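Local coordinates for MutT/nudix family protein (Shewanella oneidensis, PDB 3GZ8) that probably acts as an ADP-ribose-dependent transcriptional regulator of NAD metabolism, binding ADP-ribose through the Nudix domain held in this chain, at residues 20-25 with 57-62; 34-39 with 130-135; 51-56 with 137-142. One frame throughout, in Å; residues are numbered along the deposited sequence.

Interaction 1 (20-25 with 57-62); sequences AQLLTV and GGFIDE. With APR (adenosine-5-diphosphoribose), chain E.
Thr24 and Phe59 lie side by side. Thr24 CG2 makes a CH-pi contact over one face of the Phe59 ring, 3.9 Å from the ring centroid. The adenine of ADP-ribose stacks on the opposite face, with its C5 over the ring centre. Phe59 CG stands anti to the carbonyl carbon (chi1 -66°), placing the ring between them. Leu22 CD1 meets the ring edge, 4.2 Å from Phe59 CZ. Next to this stack the backbones pair antiparallel: Val25 N donates to Gly58 O at 2.9 Å, and Gly58 N returns a bond to Val25 O at 3.0 Å. At the backbone angles of Gly58 a side chain would run into the carbonyl oxygen of the residue before it. Leu22, Thr24, Gly58 and Phe59 belong to the ADP-ribose pocket of the Nudix domain.

The other end is looser. A water bridges it, giving a hydrogen to Leu23 O (2.7 Å from its oxygen) and accepting one from Ile60 N. Leu23 CG and Ile60 CD1 still touch, at 3.8 Å. Beyond them, Gln21 NE2 bonds to Glu62 of the second subunit, and Glu62 to Gln21 and Lys19 of that subunit.

Thr24 OG1 bonds to Thr106 OG1 and Val105 O of flanking strand 104-113, while helix 68-80 packs on Val25.

Interaction 2 (34-39 with 130-135); sequences DQQLKV and WWPLAD
Val39 and Trp131 form an antiparallel hydrogen-bonded pair. Val39 N donates to Trp131 O at 2.8 Å, and Trp131 N donates to Val39 O at 2.9 Å. A third backbone bond runs from Leu133 N to Leu37 O (2.9 Å). It ties the first turn of helix 133-137 to the strand, with Pro132 at the N-cap position.

Weaker CA-H...O contacts lie between these bonds. Lys38 CA is 3.2 Å from Trp131 O, and Pro132 CA approaches Leu37 O.

Apolar contacts fall on both sides of the pairing. Leu37 and Leu133 run side by side, and their CD2 atoms meet at 3.7 Å. Lys38 crosses Trp130 at about a right angle, with Lys38 CB 3.9 Å from Trp130 CB. With CG anti to the carbonyl carbon (chi1 -57°), the lysine chain extends past Pro132, CG lying 3.9 Å from Pro132 CA. A glycine in place of Lys38 would probably leave Trp130 CB and Pro132 without this aliphatic cover. Trp130 NE1 bonds to Gln116 O.

The arrangement is an antiparallel pair in the mixed sheet of the Nudix domain, joining strand 36-44 to strand 125-132, which runs straight into helix 133-137.

Interaction 3 (51-56 with 137-142); sequences GLWGLP and LQMPLA
Trp53 faces the 137-142 loop with both its backbone and its indole. Its CB lies 4.2 Å from Leu141 CD2. CG stands anti to the carbonyl carbon (chi1 -64°), and this carries the indole toward Met139. CD1 is the ring atom that reaches the loop: it sits 3.9 Å from Met139 CE. The methyl comes in obliquely, neither squarely over the ring nor at its edge. The sulfur is farther off, with Met139 SD 5.3 Å from the centroid of the five-membered ring and 33° off its normal. This is a Met-aromatic contact. Met139 is extended beyond CG, and the two side chains cross obliquely. On the side of its plane where the Met139 methyl lies, the indole also meets Trp131 edge-to-face, and CE3 of the benzene part lies toward that residue. The side chain also packs on Leu41 and Gln43 of strand 36-44 and on Asp127 and Lys129 of strand 125-132.

The backbone of Trp53 makes the polar link. Ala142 N donates to Trp53 O at 3.1 Å. Leu141 also lies against this oxygen: its CA is 3.3 Å and its CD2 3.6 Å from Trp53 O.

Leu52 reaches in from the neighbouring position. Its CD2 is 4.2 Å from Pro140 O. Gly54 follows, and a CB there would clash with Ala142 CB.

Leu141 also packs on Leu41 and Ile149, and Leu55 N bonds to His145 ND1. In this Nudix domain the loop joining helices 133-137 and 145-156 is bonded to strand 53-59 through the Ala142-Trp53 backbone bond, next to a Met-aromatic contact.

How the interactions relate
All three contacts involve one mixed sheet of the Nudix domain. Interactions 1 and 3 share strand 53-59 and use adjoining parts of it, yet their centres are 19 Å apart. Interactions 2 and 3 touch directly: Trp131 CH2 is 3.4 Å from Met139 CE, and Trp131 NE1 is 3.4 Å from Trp53 CE3. Interactions 1 and 2 do not touch; their centres lie 28 Å apart, on opposite sides of the chain's centre. Interaction 1 supplies four residues of the ADP-ribose pocket. The side chain of Ala142 in interaction 3 is about 7 Å from a bound ADP-ribose, and that of Val39 in interaction 2 about 13 Å.

Interaction 1 (20-25 with 57-62)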
loop_
_atom_site.group_PDB
_atom_site.type_symbol
_atom_site.label_atom_id
_atom_site.label_comp_id
_atom_site.label_asym_id
_atom_site.label_seq_id
_atom_site.Cartn_x
_atom_site.Cartn_y
_atom_site.Cartn_z
ATOM N N ALA A 20 4.262 1.282 14.581
ATOM C CA ALA A 20 3.795 1.571 13.239
ATOM C C ALA A 20 4.968 1.542 12.270
ATOM O O ALA A 20 6.125 1.591 12.676
ATOM C CB ALA A 20 3.101 2.909 13.191
ATOM N N GLN A 21 4.648 1.451 10.987
ATOM C CA GLN A 21 5.641 1.383 9.931
ATOM C C GLN A 21 5.639 2.723 9.201
ATOM O O GLN A 21 4.740 3.539 9.431
ATOM C CB GLN A 21 5.272 0.238 8.986
ATOM C CG GLN A 21 5.404 -1.142 9.626
ATOM C CD GLN A 21 4.217 -1.550 10.479
ATOM O OE1 GLN A 21 3.068 -1.232 10.171
ATOM N NE2 GLN A 21 4.489 -2.266 11.556
ATOM N N LEU A 22 6.633 2.971 8.349
ATOM C CA LEU A 22 6.605 4.172 7.498
ATOM C C LEU A 22 5.681 3.942 6.340
ATOM O O LEU A 22 5.677 2.867 5.745
ATOM C CB LEU A 22 7.978 4.524 6.932
ATOM C CG LEU A 22 9.166 4.882 7.837
ATOM C CD1 LEU A 22 10.091 5.758 7.000
ATOM C CD2 LEU A 22 8.790 5.612 9.128
ATOM N N LEU A 23 4.910 4.967 6.006
ATOM C CA LEU A 23 3.916 4.875 4.959
ATOM C C LEU A 23 4.112 6.029 4.019
ATOM O O LEU A 23 4.072 7.191 4.435
ATOM C CB LEU A 23 2.551 4.955 5.600
ATOM C CG LEU A 23 1.249 4.575 4.902
ATOM C CD1 LEU A 23 1.431 3.608 3.710
ATOM C CD2 LEU A 23 0.356 3.948 5.990
ATOM N N THR A 24 4.360 5.720 2.749
ATOM C CA THR A 24 4.671 6.754 1.776
ATOM C C THR A 24 3.974 6.494 0.458
ATOM O O THR A 24 3.375 5.426 0.256
ATOM C CB THR A 24 6.196 6.866 1.534
ATOM O OG1 THR A 24 6.730 5.597 1.152
ATOM C CG2 THR A 24 6.939 7.351 2.801
ATOM N N VAL A 25 4.031 7.494 -0.423
ATOM C CA VAL A 25 3.624 7.335 -1.814
ATOM C C VAL A 25 4.784 7.743 -2.698
ATOM O O VAL A 25 5.657 8.498 -2.254
ATOM C CB VAL A 25 2.359 8.153 -2.179
ATOM C CG1 VAL A 25 1.200 7.796 -1.274
ATOM C CG2 VAL A 25 2.634 9.643 -2.141
ATOM N N GLY A 57 8.025 11.792 -4.041
ATOM C CA GLY A 57 7.148 11.028 -3.158
ATOM C C GLY A 57 6.947 11.724 -1.820
ATOM O O GLY A 57 7.169 12.951 -1.708
ATOM N N GLY A 58 6.525 10.968 -0.800
ATOM C CA GLY A 58 6.332 11.576 0.496
ATOM C C GLY A 58 5.342 10.932 1.437
ATOM O O GLY A 58 4.753 9.876 1.141
ATOM N N PHE A 59 5.158 11.595 2.575
ATOM C CA PHE A 59 4.309 11.109 3.647
ATOM C C PHE A 59 2.911 11.689 3.597
ATOM O O PHE A 59 2.687 12.827 3.139
ATOM C CB PHE A 59 4.935 11.456 4.990
ATOM C CG PHE A 59 6.231 10.754 5.246
ATOM C CD1 PHE A 59 6.235 9.485 5.816
ATOM C CD2 PHE A 59 7.449 11.362 4.910
ATOM C CE1 PHE A 59 7.427 8.824 6.065
ATOM C CE2 PHE A 59 8.647 10.713 5.132
ATOM C CZ PHE A 59 8.648 9.438 5.731
ATOM N N ILE A 60 1.979 10.903 4.108
ATOM C CA ILE A 60 0.600 11.316 4.211
ATOM C C ILE A 60 0.468 12.479 5.177
ATOM O O ILE A 60 1.090 12.488 6.228
ATOM C CB ILE A 60 -0.271 10.132 4.691
ATOM C CG1 ILE A 60 -0.311 9.049 3.606
ATOM C CG2 ILE A 60 -1.688 10.594 5.093
ATOM C CD1 ILE A 60 -0.790 7.705 4.140
ATOM N N ASP A 61 -0.334 13.474 4.834
ATOM C CA ASP A 61 -0.603 14.552 5.787
ATOM C C ASP A 61 -2.100 14.519 6.113
ATOM O O ASP A 61 -2.913 15.045 5.356
ATOM C CB ASP A 61 -0.159 15.888 5.187
ATOM C CG ASP A 61 -0.291 17.067 6.159
ATOM O OD1 ASP A 61 -1.161 17.027 7.066
ATOM O OD2 ASP A 61 0.475 18.046 5.998
ATOM N N GLU A 62 -2.466 13.869 7.220
ATOM C CA GLU A 62 -3.896 13.721 7.596
ATOM C C GLU A 62 -4.646 15.056 7.768
ATOM O O GLU A 62 -5.865 15.084 7.788
ATOM C CB GLU A 62 -4.050 12.926 8.880
ATOM C CG GLU A 62 -3.609 11.486 8.799
ATOM C CD GLU A 62 -3.806 10.774 10.112
ATOM O OE1 GLU A 62 -4.732 11.156 10.843
ATOM O OE2 GLU A 62 -3.056 9.829 10.415
HETATM N N1 APR E . 5.944 10.436 9.031
HETATM C C2 APR E . 5.526 11.665 8.644
HETATM N N3 APR E . 6.374 12.668 8.350
HETATM C C4 APR E . 7.724 12.470 8.419
HETATM C C5 APR E . 8.239 11.148 8.815
HETATM C C6 APR E . 7.260 10.108 9.141
HETATM N N6 APR E . 7.685 8.871 9.526
HETATM N N7 APR E . 9.574 11.217 8.805
HETATM C C8 APR E . 9.904 12.478 8.417
HETATM N N9 APR E . 8.802 13.225 8.205
HETATM C "C1'" APR E . 8.781 14.634 7.779
HETATM C "C2'" APR E . 9.939 15.414 8.386
HETATM O "O2'" APR E . 9.506 16.768 8.602
HETATM C "C3'" APR E . 10.994 15.436 7.305
HETATM O "O3'" APR E . 11.804 16.612 7.375
HETATM O "O4'" APR E . 8.951 14.700 6.368
HETATM C "C4'" APR E . 10.147 15.401 6.041
HETATM C "C5'" APR E . 10.775 14.623 4.915
HETATM O "O5'" APR E . 9.943 14.860 3.775
HETATM P PA APR E . 10.447 14.297 2.361
HETATM O O1A APR E . 11.885 14.731 2.107
HETATM O O2A APR E . 9.375 14.629 1.377
HETATM O O3A APR E . 10.366 12.736 2.787
HETATM P PB APR E . 11.292 11.604 2.125
HETATM O O1B APR E . 12.567 11.515 2.893
HETATM O O2B APR E . 11.227 11.899 0.656
HETATM O O5D APR E . 10.568 10.200 2.454
HETATM C C5D APR E . 9.645 9.646 1.508
HETATM O O4D APR E . 10.703 7.482 1.573
HETATM O O1D APR E . 10.514 5.152 1.663
HETATM C C1D APR E . 10.789 6.279 0.827
HETATM O O2D APR E . 10.270 5.812 -1.469
HETATM C C2D APR E . 9.765 6.444 -0.280
HETATM O O3D APR E . 10.108 8.470 -1.649
HETATM C C3D APR E . 9.557 7.955 -0.429
HETATM C C4D APR E . 10.364 8.565 0.710
HETATM O O HOH W 1 2.578 8.585 6.217
#

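Interaction 2 (34-39 with 130-135)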
loop_
_atom_site.group_PDB
_atom_site.type_symbol
_atom_site.label_atom_id
_atom_site.label_comp_id
_atom_site.label_asym_id
_atom_site.label_seq_id
_atom_site.Cartn_x
_atom_site.Cartn_y
_atom_site.Cartn_z
ATOM N N ASP A 34 10.757 16.198 -26.982
ATOM C CA ASP A 34 11.799 16.271 -28.015
ATOM C C ASP A 34 11.994 14.864 -28.572
ATOM O O ASP A 34 13.132 14.392 -28.718
ATOM C CB ASP A 34 13.144 16.790 -27.453
ATOM C CG ASP A 34 13.241 18.328 -27.410
ATOM O OD1 ASP A 34 12.675 19.001 -28.319
ATOM O OD2 ASP A 34 13.919 18.848 -26.469
ATOM N N GLN A 35 10.872 14.195 -28.845
ATOM C CA GLN A 35 10.832 12.792 -29.294
ATOM C C GLN A 35 11.254 11.769 -28.209
ATOM O O GLN A 35 11.012 10.556 -28.368
ATOM C CB GLN A 35 11.670 12.589 -30.563
ATOM C CG GLN A 35 11.444 13.625 -31.692
ATOM C CD GLN A 35 12.403 13.405 -32.897
ATOM O OE1 GLN A 35 13.648 13.471 -32.766
ATOM N NE2 GLN A 35 11.816 13.144 -34.069
ATOM N N GLN A 36 11.839 12.263 -27.110
ATOM C CA GLN A 36 12.476 11.417 -26.090
ATOM C C GLN A 36 11.601 10.973 -24.882
ATOM O O GLN A 36 10.920 11.787 -24.258
ATOM C CB GLN A 36 13.716 12.123 -25.553
ATOM C CG GLN A 36 14.914 12.169 -26.455
ATOM C CD GLN A 36 16.198 12.526 -25.677
ATOM O OE1 GLN A 36 16.428 13.696 -25.355
ATOM N NE2 GLN A 36 17.032 11.510 -25.368
ATOM N N LEU A 37 11.667 9.691 -24.535
ATOM C CA LEU A 37 11.067 9.188 -23.288
ATOM C C LEU A 37 11.766 9.705 -22.009
ATOM O O LEU A 37 12.912 9.357 -21.701
ATOM C CB LEU A 37 11.008 7.649 -23.270
ATOM C CG LEU A 37 10.270 6.993 -22.088
ATOM C CD1 LEU A 37 8.776 7.299 -22.104
ATOM C CD2 LEU A 37 10.485 5.526 -22.089
ATOM N N LYS A 38 11.059 10.525 -21.251
ATOM C CA LYS A 38 11.645 11.069 -20.043
ATOM C C LYS A 38 10.829 10.741 -18.785
ATOM O O LYS A 38 9.612 10.510 -18.850
ATOM C CB LYS A 38 11.863 12.566 -20.186
ATOM C CG LYS A 38 12.730 12.943 -21.362
ATOM C CD LYS A 38 12.824 14.436 -21.569
ATOM C CE LYS A 38 13.809 14.769 -22.689
ATOM N NZ LYS A 38 14.139 16.213 -22.699
ATOM N N VAL A 39 11.535 10.697 -17.655
ATOM C CA VAL A 39 10.929 10.449 -16.361
ATOM C C VAL A 39 11.281 11.626 -15.455
ATOM O O VAL A 39 12.396 12.163 -15.547
ATOM C CB VAL A 39 11.384 9.081 -15.746
ATOM C CG1 VAL A 39 12.830 9.117 -15.361
ATOM C CG2 VAL A 39 10.525 8.698 -14.525
ATOM N N TRP A 130 12.978 16.529 -15.928
ATOM C CA TRP A 130 12.683 15.369 -16.754
ATOM C C TRP A 130 13.982 14.861 -17.358
ATOM O O TRP A 130 14.581 15.538 -18.185
ATOM C CB TRP A 130 11.742 15.719 -17.877
ATOM C CG TRP A 130 10.438 16.242 -17.449
ATOM C CD1 TRP A 130 10.090 17.557 -17.275
ATOM C CD2 TRP A 130 9.254 15.481 -17.212
ATOM N NE1 TRP A 130 8.756 17.657 -16.932
ATOM C CE2 TRP A 130 8.220 16.396 -16.899
ATOM C CE3 TRP A 130 8.961 14.112 -17.236
ATOM C CZ2 TRP A 130 6.929 15.981 -16.587
ATOM C CZ3 TRP A 130 7.674 13.706 -16.946
ATOM C CH2 TRP A 130 6.673 14.634 -16.621
ATOM N N TRP A 131 14.413 13.687 -16.902
ATOM C CA TRP A 131 15.584 12.990 -17.388
ATOM C C TRP A 131 15.215 11.956 -18.444
ATOM O O TRP A 131 14.270 11.192 -18.255
ATOM C CB TRP A 131 16.250 12.255 -16.223
ATOM C CG TRP A 131 16.946 13.154 -15.222
ATOM C CD1 TRP A 131 16.406 13.692 -14.088
ATOM C CD2 TRP A 131 18.312 13.608 -15.270
ATOM N NE1 TRP A 131 17.346 14.456 -13.429
ATOM C CE2 TRP A 131 18.524 14.418 -14.128
ATOM C CE3 TRP A 131 19.376 13.404 -16.165
ATOM C CZ2 TRP A 131 19.766 15.018 -13.845
ATOM C CZ3 TRP A 131 20.614 14.010 -15.893
ATOM C CH2 TRP A 131 20.797 14.802 -14.736
ATOM N N PRO A 132 15.983 11.895 -19.546
ATOM C CA PRO A 132 15.839 10.802 -20.529
ATOM C C PRO A 132 16.014 9.454 -19.823
ATOM O O PRO A 132 16.927 9.326 -18.995
ATOM C CB PRO A 132 17.015 11.038 -21.502
ATOM C CG PRO A 132 17.320 12.511 -21.378
ATOM C CD PRO A 132 17.059 12.843 -19.915
ATOM N N LEU A 133 15.171 8.467 -20.145
ATOM C CA LEU A 133 15.139 7.222 -19.363
ATOM C C LEU A 133 16.479 6.508 -19.331
ATOM O O LEU A 133 16.908 6.033 -18.270
ATOM C CB LEU A 133 14.016 6.265 -19.809
ATOM C CG LEU A 133 13.811 4.957 -19.016
ATOM C CD1 LEU A 133 13.484 5.206 -17.578
ATOM C CD2 LEU A 133 12.766 4.034 -19.631
ATOM N N ALA A 134 17.148 6.448 -20.477
ATOM C CA ALA A 134 18.423 5.737 -20.564
ATOM C C ALA A 134 19.417 6.247 -19.526
ATOM O O ALA A 134 20.059 5.443 -18.864
ATOM C CB ALA A 134 19.010 5.808 -21.981
ATOM N N ASP A 135 19.510 7.568 -19.353
ATOM C CA ASP A 135 20.393 8.173 -18.329
ATOM C C ASP A 135 20.024 7.723 -16.920
ATOM O O ASP A 135 20.891 7.592 -16.070
ATOM C CB ASP A 135 20.351 9.709 -18.351
ATOM C CG ASP A 135 20.539 10.312 -19.755
ATOM O OD1 ASP A 135 21.105 9.658 -20.672
ATOM O OD2 ASP A 135 20.108 11.477 -19.936
#

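Interaction 3 (51-56 with 137-142)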
loop_
_atom_site.group_PDB
_atom_site.type_symbol
_atom_site.label_atom_id
_atom_site.label_comp_id
_atom_site.label_asym_id
_atom_site.label_seq_id
_atom_site.Cartn_x
_atom_site.Cartn_y
_atom_site.Cartn_z
ATOM N N GLY A 51 21.089 14.696 -1.514
ATOM C CA GLY A 51 21.848 15.128 -2.688
ATOM C C GLY A 51 21.578 14.324 -3.948
ATOM O O GLY A 51 21.802 14.810 -5.052
ATOM N N LEU A 52 21.108 13.095 -3.773
ATOM C CA LEU A 52 20.713 12.189 -4.875
ATOM C C LEU A 52 19.389 12.512 -5.547
ATOM O O LEU A 52 18.479 13.069 -4.943
ATOM C CB LEU A 52 20.620 10.737 -4.376
ATOM C CG LEU A 52 21.920 9.961 -4.191
ATOM C CD1 LEU A 52 22.778 10.619 -3.134
ATOM C CD2 LEU A 52 21.597 8.518 -3.801
ATOM N N TRP A 53 19.293 12.129 -6.810
ATOM C CA TRP A 53 18.031 12.162 -7.490
ATOM C C TRP A 53 17.230 10.907 -7.140
ATOM O O TRP A 53 17.799 9.835 -6.906
ATOM C CB TRP A 53 18.252 12.255 -8.990
ATOM C CG TRP A 53 18.928 13.500 -9.419
ATOM C CD1 TRP A 53 20.286 13.730 -9.470
ATOM C CD2 TRP A 53 18.295 14.709 -9.888
ATOM N NE1 TRP A 53 20.528 15.001 -9.946
ATOM C CE2 TRP A 53 19.330 15.624 -10.205
ATOM C CE3 TRP A 53 16.961 15.102 -10.062
ATOM C CZ2 TRP A 53 19.070 16.902 -10.694
ATOM C CZ3 TRP A 53 16.694 16.364 -10.539
ATOM C CH2 TRP A 53 17.750 17.260 -10.855
ATOM N N GLY A 54 15.911 11.074 -7.087
ATOM C CA GLY A 54 14.954 9.965 -6.987
ATOM C C GLY A 54 13.574 10.475 -7.375
ATOM O O GLY A 54 13.444 11.620 -7.872
ATOM N N LEU A 55 12.546 9.661 -7.101
ATOM C CA LEU A 55 11.149 9.972 -7.473
ATOM C C LEU A 55 10.479 10.950 -6.512
ATOM O O LEU A 55 10.739 10.924 -5.316
ATOM C CB LEU A 55 10.283 8.707 -7.529
ATOM C CG LEU A 55 10.681 7.615 -8.510
ATOM C CD1 LEU A 55 10.107 6.235 -8.076
ATOM C CD2 LEU A 55 10.254 7.999 -9.913
ATOM N N PRO A 56 9.588 11.805 -7.044
ATOM C CA PRO A 56 8.799 12.674 -6.173
ATOM C C PRO A 56 7.846 11.822 -5.358
ATOM O O PRO A 56 6.979 11.174 -5.938
ATOM C CB PRO A 56 8.007 13.548 -7.154
ATOM C CG PRO A 56 8.073 12.835 -8.481
ATOM C CD PRO A 56 9.268 11.966 -8.478
ATOM N N LEU A 137 18.728 4.840 -15.766
ATOM C CA LEU A 137 19.075 3.446 -15.420
ATOM C C LEU A 137 20.527 3.246 -14.926
ATOM O O LEU A 137 20.815 2.293 -14.201
ATOM C CB LEU A 137 18.741 2.491 -16.573
ATOM C CG LEU A 137 17.331 2.624 -17.175
ATOM C CD1 LEU A 137 17.263 1.903 -18.509
ATOM C CD2 LEU A 137 16.206 2.178 -16.227
ATOM N N GLN A 138 21.413 4.168 -15.295
ATOM C CA GLN A 138 22.812 4.124 -14.884
ATOM C C GLN A 138 23.176 5.252 -13.906
ATOM O O GLN A 138 24.354 5.614 -13.780
ATOM C CB GLN A 138 23.716 4.210 -16.112
ATOM C CG GLN A 138 23.380 3.220 -17.221
ATOM C CD GLN A 138 23.831 3.721 -18.580
ATOM O OE1 GLN A 138 24.754 4.550 -18.681
ATOM N NE2 GLN A 138 23.177 3.229 -19.641
ATOM N N MET A 139 22.161 5.817 -13.248
ATOM C CA MET A 139 22.329 6.808 -12.169
ATOM C C MET A 139 22.172 6.124 -10.817
ATOM O O MET A 139 21.425 5.137 -10.698
ATOM C CB MET A 139 21.259 7.906 -12.261
ATOM C CG MET A 139 21.766 9.288 -12.606
ATOM S SD MET A 139 20.389 10.410 -12.953
ATOM C CE MET A 139 21.200 11.986 -12.816
ATOM N N PRO A 140 22.865 6.638 -9.790
ATOM C CA PRO A 140 22.502 6.153 -8.458
ATOM C C PRO A 140 21.234 6.884 -7.989
ATOM O O PRO A 140 21.229 8.110 -7.915
ATOM C CB PRO A 140 23.736 6.493 -7.601
ATOM C CG PRO A 140 24.442 7.621 -8.333
ATOM C CD PRO A 140 24.050 7.522 -9.793
ATOM N N LEU A 141 20.153 6.152 -7.735
ATOM C CA LEU A 141 18.902 6.774 -7.311
ATOM C C LEU A 141 18.554 6.373 -5.882
ATOM O O LEU A 141 18.991 5.337 -5.383
ATOM C CB LEU A 141 17.751 6.443 -8.267
ATOM C CG LEU A 141 17.988 6.753 -9.761
ATOM C CD1 LEU A 141 16.966 6.068 -10.611
ATOM C CD2 LEU A 141 17.989 8.237 -10.088
ATOM N N ALA A 142 17.776 7.224 -5.225
ATOM C CA ALA A 142 17.404 7.046 -3.842
ATOM C C ALA A 142 16.612 5.766 -3.659
ATOM O O ALA A 142 15.908 5.341 -4.588
ATOM C CB ALA A 142 16.600 8.214 -3.397
#